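Hyaluronidase (PDB 5DIY) probably removes O-linked N-acetylglucosamine from proteins as a family 84 glycoside hydrolase. Local coordinates at residues Phe272-Asn277 / Gln285-Gln290; Gln290-Leu295 / Asp299-Met304. One frame throughout, in Å; residues are numbered along the deposited sequence.

Contact 1: Phe272-Asn277 / Gln285-Gln290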
ATOM      1  N   PHE C 272       7.108   2.022  10.476  1.00 26.40           N
ATOM      2  CA  PHE C 272       7.893   2.894   9.603  1.00 26.65           C
ATOM      3  C   PHE C 272       8.657   3.947  10.413  1.00 27.19           C
ATOM      4  O   PHE C 272       9.863   4.101  10.234  1.00 27.21           O
ATOM      5  CB  PHE C 272       6.952   3.512   8.559  1.00 26.00           C
ATOM      6  CG  PHE C 272       7.529   4.656   7.768  1.00 25.81           C
ATOM      7  CD1 PHE C 272       8.530   4.442   6.830  1.00 26.06           C
ATOM      8  CD2 PHE C 272       7.015   5.946   7.912  1.00 25.89           C
ATOM      9  CE1 PHE C 272       9.045   5.496   6.074  1.00 26.27           C
ATOM     10  CE2 PHE C 272       7.521   7.004   7.160  1.00 26.35           C
ATOM     11  CZ  PHE C 272       8.538   6.778   6.235  1.00 26.01           C
ATOM     12  N   ALA C 273       7.964   4.620  11.333  1.00 28.66           N
ATOM     13  CA  ALA C 273       8.577   5.639  12.209  1.00 29.40           C
ATOM     14  C   ALA C 273       9.663   5.081  13.135  1.00 30.16           C
ATOM     15  O   ALA C 273      10.686   5.733  13.359  1.00 28.75           O
ATOM     16  CB  ALA C 273       7.507   6.344  13.031  1.00 29.79           C
ATOM     17  N   GLN C 274       9.437   3.886  13.679  1.00 30.77           N
ATOM     18  CA  GLN C 274      10.457   3.221  14.495  1.00 31.17           C
ATOM     19  C   GLN C 274      11.693   2.852  13.675  1.00 30.49           C
ATOM     20  O   GLN C 274      12.813   3.012  14.161  1.00 29.93           O
ATOM     21  CB  GLN C 274       9.896   1.987  15.210  1.00 33.64           C
ATOM     22  CG  GLN C 274       8.913   2.333  16.327  1.00 36.22           C
ATOM     23  CD  GLN C 274       8.885   1.297  17.433  1.00 38.33           C
ATOM     24  OE1 GLN C 274       9.036   1.621  18.614  1.00 41.87           O
ATOM     25  NE2 GLN C 274       8.692   0.044  17.058  1.00 38.69           N
ATOM     26  N   TYR C 275      11.494   2.373  12.443  1.00 29.63           N
ATOM     27  CA  TYR C 275      12.617   2.101  11.535  1.00 29.26           C
ATOM     28  C   TYR C 275      13.433   3.367  11.298  1.00 30.08           C
ATOM     29  O   TYR C 275      14.656   3.335  11.404  1.00 32.26           O
ATOM     30  CB  TYR C 275      12.153   1.523  10.180  1.00 28.74           C
ATOM     31  CG  TYR C 275      13.225   1.586   9.105  1.00 27.98           C
ATOM     32  CD1 TYR C 275      14.226   0.612   9.023  1.00 27.47           C
ATOM     33  CD2 TYR C 275      13.271   2.653   8.196  1.00 27.52           C
ATOM     34  CE1 TYR C 275      15.222   0.679   8.056  1.00 27.18           C
ATOM     35  CE2 TYR C 275      14.257   2.726   7.225  1.00 27.39           C
ATOM     36  CZ  TYR C 275      15.233   1.743   7.157  1.00 27.24           C
ATOM     37  OH  TYR C 275      16.202   1.824   6.187  1.00 26.11           O
ATOM     38  N   LEU C 276      12.762   4.471  10.974  1.00 29.70           N
ATOM     39  CA  LEU C 276      13.458   5.740  10.726  1.00 29.86           C
ATOM     40  C   LEU C 276      14.236   6.210  11.959  1.00 31.33           C
ATOM     41  O   LEU C 276      15.343   6.729  11.827  1.00 30.47           O
ATOM     42  CB  LEU C 276      12.490   6.839  10.290  1.00 29.19           C
ATOM     43  CG  LEU C 276      11.709   6.650   8.985  1.00 28.97           C
ATOM     44  CD1 LEU C 276      10.640   7.726   8.881  1.00 28.55           C
ATOM     45  CD2 LEU C 276      12.616   6.640   7.758  1.00 28.64           C
ATOM     46  N   ASN C 277      13.659   6.016  13.145  1.00 32.37           N
ATOM     47  CA  ASN C 277      14.302   6.427  14.399  1.00 35.18           C
ATOM     48  C   ASN C 277      15.608   5.693  14.715  1.00 35.74           C
ATOM     49  O   ASN C 277      16.556   6.304  15.209  1.00 35.88           O
ATOM     50  CB  ASN C 277      13.338   6.260  15.572  1.00 37.12           C
ATOM     51  CG  ASN C 277      13.907   6.794  16.871  1.00 39.39           C
ATOM     52  OD1 ASN C 277      14.156   7.994  16.999  1.00 41.43           O
ATOM     53  ND2 ASN C 277      14.128   5.907  17.839  1.00 39.95           N
ATOM     54  N   GLN C 285       8.727  -7.386  13.623  1.00 29.17           N
ATOM     55  CA  GLN C 285       7.740  -8.093  14.449  1.00 29.76           C
ATOM     56  C   GLN C 285       7.625  -7.454  15.826  1.00 28.96           C
ATOM     57  O   GLN C 285       6.520  -7.283  16.324  1.00 29.39           O
ATOM     58  CB  GLN C 285       8.063  -9.592  14.589  1.00 30.51           C
ATOM     59  CG  GLN C 285       7.797 -10.416  13.331  1.00 31.09           C
ATOM     60  CD  GLN C 285       8.820 -10.184  12.234  1.00 31.30           C
ATOM     61  OE1 GLN C 285      10.003  -9.983  12.501  1.00 32.56           O
ATOM     62  NE2 GLN C 285       8.366 -10.203  10.990  1.00 32.28           N
ATOM     63  N   ASP C 286       8.766  -7.121  16.437  1.00 29.98           N
ATOM     64  CA  ASP C 286       8.797  -6.364  17.701  1.00 30.58           C
ATOM     65  C   ASP C 286       8.036  -5.049  17.542  1.00 30.38           C
ATOM     66  O   ASP C 286       7.243  -4.665  18.409  1.00 29.19           O
ATOM     67  CB  ASP C 286      10.235  -6.008  18.120  1.00 31.65           C
ATOM     68  CG  ASP C 286      11.076  -7.214  18.528  1.00 33.02           C
ATOM     69  OD1 ASP C 286      10.580  -8.362  18.559  1.00 33.82           O
ATOM     70  OD2 ASP C 286      12.265  -6.994  18.833  1.00 34.31           O
ATOM     71  N   SER C 287       8.299  -4.358  16.433  1.00 29.54           N
ATOM     72  CA  SER C 287       7.706  -3.049  16.185  1.00 29.28           C
ATOM     73  C   SER C 287       6.202  -3.148  15.965  1.00 28.57           C
ATOM     74  O   SER C 287       5.435  -2.363  16.525  1.00 28.27           O
ATOM     75  CB  SER C 287       8.366  -2.387  14.976  1.00 30.30           C
ATOM     76  OG  SER C 287       7.945  -1.044  14.861  1.00 30.60           O
ATOM     77  N   TRP C 288       5.793  -4.120  15.153  1.00 28.15           N
ATOM     78  CA  TRP C 288       4.378  -4.343  14.861  1.00 28.36           C
ATOM     79  C   TRP C 288       3.561  -4.659  16.123  1.00 29.52           C
ATOM     80  O   TRP C 288       2.438  -4.177  16.258  1.00 29.41           O
ATOM     81  CB  TRP C 288       4.217  -5.449  13.820  1.00 27.27           C
ATOM     82  CG  TRP C 288       2.870  -5.505  13.198  1.00 26.53           C
ATOM     83  CD1 TRP C 288       2.413  -4.757  12.151  1.00 26.59           C
ATOM     84  CD2 TRP C 288       1.799  -6.373  13.572  1.00 26.90           C
ATOM     85  NE1 TRP C 288       1.114  -5.097  11.850  1.00 26.56           N
ATOM     86  CE2 TRP C 288       0.711  -6.091  12.706  1.00 26.78           C
ATOM     87  CE3 TRP C 288       1.650  -7.365  14.551  1.00 26.36           C
ATOM     88  CZ2 TRP C 288      -0.507  -6.763  12.791  1.00 26.76           C
ATOM     89  CZ3 TRP C 288       0.431  -8.034  14.641  1.00 27.12           C
ATOM     90  CH2 TRP C 288      -0.631  -7.729  13.757  1.00 27.46           C
ATOM     91  N   ARG C 289       4.136  -5.433  17.046  1.00 32.32           N
ATOM     92  CA  ARG C 289       3.463  -5.787  18.315  1.00 34.08           C
ATOM     93  C   ARG C 289       3.343  -4.608  19.281  1.00 34.17           C
ATOM     94  O   ARG C 289       2.309  -4.445  19.932  1.00 34.66           O
ATOM     95  CB  ARG C 289       4.176  -6.954  19.010  1.00 35.05           C
ATOM     96  CG  ARG C 289       4.045  -8.266  18.255  1.00 36.38           C
ATOM     97  CD  ARG C 289       5.048  -9.307  18.738  1.00 37.43           C
ATOM     98  NE  ARG C 289       4.865  -9.616  20.157  1.00 38.75           N
ATOM     99  CZ  ARG C 289       3.890 -10.378  20.667  1.00 39.43           C
ATOM    100  NH1 ARG C 289       2.970 -10.950  19.890  1.00 39.03           N
ATOM    101  NH2 ARG C 289       3.832 -10.569  21.985  1.00 40.44           N
ATOM    102  N   GLN C 290       4.393  -3.797  19.384  1.00 34.29           N
ATOM    103  CA  GLN C 290       4.316  -2.556  20.158  1.00 34.38           C
ATOM    104  C   GLN C 290       3.297  -1.586  19.541  1.00 33.86           C
ATOM    105  O   GLN C 290       2.547  -0.925  20.269  1.00 34.95           O
ATOM    106  CB  GLN C 290       5.687  -1.885  20.287  1.00 36.15           C
ATOM    107  CG  GLN C 290       5.729  -0.815  21.372  1.00 37.94           C
ATOM    108  CD  GLN C 290       7.133  -0.315  21.652  1.00 40.32           C
ATOM    109  OE1 GLN C 290       7.661  -0.504  22.751  1.00 41.80           O
ATOM    110  NE2 GLN C 290       7.749   0.327  20.658  1.00 40.29           N
TER
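Gln274 reaches across to Ser287, and the hydrogen bond between them ties the last helix of a TIM barrel, 262-277, to the helix that follows it, 284-296; Gln290 lies close by. Helix 262-277 comes directly after 251-256, the eighth and last strand of the parallel barrel, and the contact illustrates how a single long polar side chain can bridge two consecutive helices. The closest approach of their backbones across the two segments is between the CA atoms of Gln274 and Ser287, 7.1 Å from each other.

Away from this bond the two helices pack on other parts of the fold. On the far side from the contact, Phe272 and Leu276 touch Ile254 of strand 251-256, while Trp288 leans on Leu267 and gives its NE1 to the carbonyl oxygen of Ile237.

On the more exposed flank, amide approaches amide. The extended side chains of Gln274 and Gln290 bring these groups together with their planes 59° apart, Gln274 OE1 lying 2.7 Å from Gln290 NE2.

The hydrogen bond itself uses the other end of the Gln274 amide. Ser287 OG stands opposite its own backbone N (chi1 -171°), which turns the buried hydroxyl to the neighbouring helix. Gln274 NE2 donates to Ser287 OG over 2.6 Å, with an N-H...O angle of 153°, and the hydroxyl oxygen lies close to the plane of the amide.

Contact 2: Gln290-Leu295 / Asp299-Met304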
ATOM      1  N   GLN C 290       4.393  -3.797  19.384  1.00 34.29           N
ATOM      2  CA  GLN C 290       4.316  -2.556  20.158  1.00 34.38           C
ATOM      3  C   GLN C 290       3.297  -1.586  19.541  1.00 33.86           C
ATOM      4  O   GLN C 290       2.547  -0.925  20.269  1.00 34.95           O
ATOM      5  CB  GLN C 290       5.687  -1.885  20.287  1.00 36.15           C
ATOM      6  CG  GLN C 290       5.729  -0.815  21.372  1.00 37.94           C
ATOM      7  CD  GLN C 290       7.133  -0.315  21.652  1.00 40.32           C
ATOM      8  OE1 GLN C 290       7.661  -0.504  22.751  1.00 41.80           O
ATOM      9  NE2 GLN C 290       7.749   0.327  20.658  1.00 40.29           N
ATOM     10  N   ALA C 291       3.272  -1.513  18.208  1.00 31.49           N
ATOM     11  CA  ALA C 291       2.284  -0.711  17.478  1.00 29.93           C
ATOM     12  C   ALA C 291       0.852  -1.120  17.818  1.00 29.86           C
ATOM     13  O   ALA C 291       0.036  -0.266  18.173  1.00 29.67           O
ATOM     14  CB  ALA C 291       2.506  -0.816  15.974  1.00 29.05           C
ATOM     15  N   VAL C 292       0.561  -2.419  17.703  1.00 29.29           N
ATOM     16  CA  VAL C 292      -0.768  -2.970  18.027  1.00 29.99           C
ATOM     17  C   VAL C 292      -1.170  -2.666  19.481  1.00 30.53           C
ATOM     18  O   VAL C 292      -2.293  -2.236  19.725  1.00 31.63           O
ATOM     19  CB  VAL C 292      -0.852  -4.502  17.755  1.00 28.77           C
ATOM     20  CG1 VAL C 292      -2.115  -5.119  18.361  1.00 29.10           C
ATOM     21  CG2 VAL C 292      -0.811  -4.790  16.260  1.00 28.27           C
ATOM     22  N   SER C 293      -0.257  -2.892  20.426  1.00 32.47           N
ATOM     23  CA  SER C 293      -0.511  -2.623  21.855  1.00 34.40           C
ATOM     24  C   SER C 293      -0.859  -1.157  22.137  1.00 34.74           C
ATOM     25  O   SER C 293      -1.895  -0.873  22.739  1.00 35.79           O
ATOM     26  CB  SER C 293       0.699  -3.019  22.698  1.00 34.96           C
ATOM     27  OG  SER C 293       1.026  -4.375  22.483  1.00 37.57           O
ATOM     28  N   THR C 294       0.005  -0.247  21.691  1.00 34.35           N
ATOM     29  CA  THR C 294      -0.191   1.203  21.843  1.00 34.59           C
ATOM     30  C   THR C 294      -1.490   1.689  21.199  1.00 34.23           C
ATOM     31  O   THR C 294      -2.302   2.358  21.844  1.00 35.11           O
ATOM     32  CB  THR C 294       0.973   1.990  21.196  1.00 35.49           C
ATOM     33  OG1 THR C 294       2.213   1.606  21.799  1.00 36.07           O
ATOM     34  CG2 THR C 294       0.782   3.509  21.359  1.00 37.28           C
ATOM     35  N   LEU C 295      -1.677   1.345  19.929  1.00 33.90           N
ATOM     36  CA  LEU C 295      -2.793   1.866  19.135  1.00 33.83           C
ATOM     37  C   LEU C 295      -4.126   1.153  19.384  1.00 32.93           C
ATOM     38  O   LEU C 295      -5.168   1.802  19.403  1.00 32.25           O
ATOM     39  CB  LEU C 295      -2.445   1.818  17.642  1.00 34.52           C
ATOM     40  CG  LEU C 295      -1.209   2.638  17.235  1.00 35.74           C
ATOM     41  CD1 LEU C 295      -0.670   2.206  15.877  1.00 35.92           C
ATOM     42  CD2 LEU C 295      -1.523   4.133  17.234  1.00 36.41           C
ATOM     43  N   ASP C 299      -4.805  -6.405  24.869  1.00 38.49           N
ATOM     44  CA  ASP C 299      -5.768  -7.511  24.823  1.00 38.36           C
ATOM     45  C   ASP C 299      -6.191  -7.924  23.412  1.00 36.80           C
ATOM     46  O   ASP C 299      -6.800  -8.983  23.246  1.00 37.68           O
ATOM     47  CB  ASP C 299      -7.023  -7.173  25.647  1.00 39.10           C
ATOM     48  CG  ASP C 299      -6.761  -7.133  27.149  1.00 39.70           C
ATOM     49  OD1 ASP C 299      -5.728  -7.665  27.616  1.00 39.13           O
ATOM     50  OD2 ASP C 299      -7.614  -6.572  27.872  1.00 41.85           O
ATOM     51  N   ASN C 300      -5.899  -7.093  22.414  1.00 35.49           N
ATOM     52  CA  ASN C 300      -6.140  -7.441  21.014  1.00 34.84           C
ATOM     53  C   ASN C 300      -4.905  -7.965  20.286  1.00 33.70           C
ATOM     54  O   ASN C 300      -4.980  -8.248  19.100  1.00 34.64           O
ATOM     55  CB  ASN C 300      -6.690  -6.225  20.268  1.00 35.03           C
ATOM     56  CG  ASN C 300      -7.998  -5.741  20.841  1.00 34.89           C
ATOM     57  OD1 ASN C 300      -8.081  -4.636  21.365  1.00 36.47           O
ATOM     58  ND2 ASN C 300      -9.024  -6.571  20.758  1.00 34.11           N
ATOM     59  N   LEU C 301      -3.787  -8.131  20.993  1.00 33.82           N
ATOM     60  CA  LEU C 301      -2.517  -8.471  20.357  1.00 33.93           C
ATOM     61  C   LEU C 301      -2.526  -9.848  19.679  1.00 32.73           C
ATOM     62  O   LEU C 301      -2.232  -9.941  18.485  1.00 32.16           O
ATOM     63  CB  LEU C 301      -1.370  -8.372  21.365  1.00 34.56           C
ATOM     64  CG  LEU C 301       0.056  -8.633  20.870  1.00 36.28           C
ATOM     65  CD1 LEU C 301       0.366  -7.818  19.622  1.00 37.37           C
ATOM     66  CD2 LEU C 301       1.055  -8.339  21.981  1.00 36.47           C
ATOM     67  N   SER C 302      -2.873 -10.901  20.420  1.00 31.73           N
ATOM     68  CA  SER C 302      -2.843 -12.268  19.860  1.00 31.47           C
ATOM     69  C   SER C 302      -3.891 -12.446  18.758  1.00 29.32           C
ATOM     70  O   SER C 302      -3.642 -13.135  17.770  1.00 29.61           O
ATOM     71  CB  SER C 302      -2.987 -13.343  20.951  1.00 32.78           C
ATOM     72  OG  SER C 302      -4.253 -13.280  21.584  1.00 35.71           O
ATOM     73  N   ALA C 303      -5.047 -11.804  18.916  1.00 27.26           N
ATOM     74  CA  ALA C 303      -6.058 -11.765  17.858  1.00 26.83           C
ATOM     75  C   ALA C 303      -5.583 -11.019  16.599  1.00 27.27           C
ATOM     76  O   ALA C 303      -5.882 -11.432  15.471  1.00 25.41           O
ATOM     77  CB  ALA C 303      -7.334 -11.141  18.373  1.00 26.43           C
ATOM     78  N   MET C 304      -4.857  -9.921  16.790  1.00 27.37           N
ATOM     79  CA  MET C 304      -4.294  -9.184  15.654  1.00 28.18           C
ATOM     80  C   MET C 304      -3.210 -10.003  14.960  1.00 28.06           C
ATOM     81  O   MET C 304      -3.211 -10.098  13.739  1.00 28.55           O
ATOM     82  CB  MET C 304      -3.761  -7.804  16.075  1.00 28.03           C
ATOM     83  CG  MET C 304      -4.854  -6.755  16.276  1.00 27.73           C
ATOM     84  SD  MET C 304      -5.876  -6.449  14.824  1.00 27.82           S
ATOM     85  CE  MET C 304      -4.662  -5.794  13.681  1.00 29.76           C
TER
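Val292 presses one methyl group, CG1, between Leu301 and Met304, and nearly all the close packing of this contact gathers round that carbon. Its distance to Met304 CG is 3.8 Å and to Leu301 CD1 3.9 Å, both ordinary van der Waals separations. With CG1 opposite the backbone N (chi1 168°), the valine points this branch at the 299-304 segment. Met304 offers CB and CG to the methyl, its chain bending beyond CG, while Leu301 brings CD1 alongside both CG1 and CB of the valine.

The two segments belong to consecutive helices that follow the last helix of the TIM barrel: helix 284-296 ends, and a short link ending in a 3-10 segment that includes Asp299 and Asn300 leads to helix 301-308. The backbones come close here, Val292 CA and Leu301 CA being 6.2 Å apart. Leu267 of helix 262-277 also touches Val292, and Leu361 of helix 340-362 touches Met304.

Toward solvent the fit slackens. Ser293, partly exposed, meets the second leucine methyl through its hydroxyl, with OG 4.0 Å from Leu301 CD2, and spends its hydrogen bond on the carbonyl oxygen of Arg289 one turn back. The exposed Thr294 likewise turns inward to its own helix, its OG1 donating to Gln290 O at 3.0 Å.

Overall arrangement
Helix 284-296 is the element common to both contacts, and Gln290 belongs to a segment of each. Contact 1 joins its first half to the closing helix of the barrel; contact 2 joins its later part to helix 301-308, farther from the centre of the chain. Their chemistry differs accordingly: contact 1, partly buried, is polar and rests on glutamine and serine, whereas contact 2 is buried and apolar, with no hydrogen bond between its segments. Their centres lie about 13 Å apart, yet they touch directly, Trp288 CH2 packing 3.5 Å from Met304 O. A salt bridge from Arg289 to Glu305 further links helices 284-296 and 301-308.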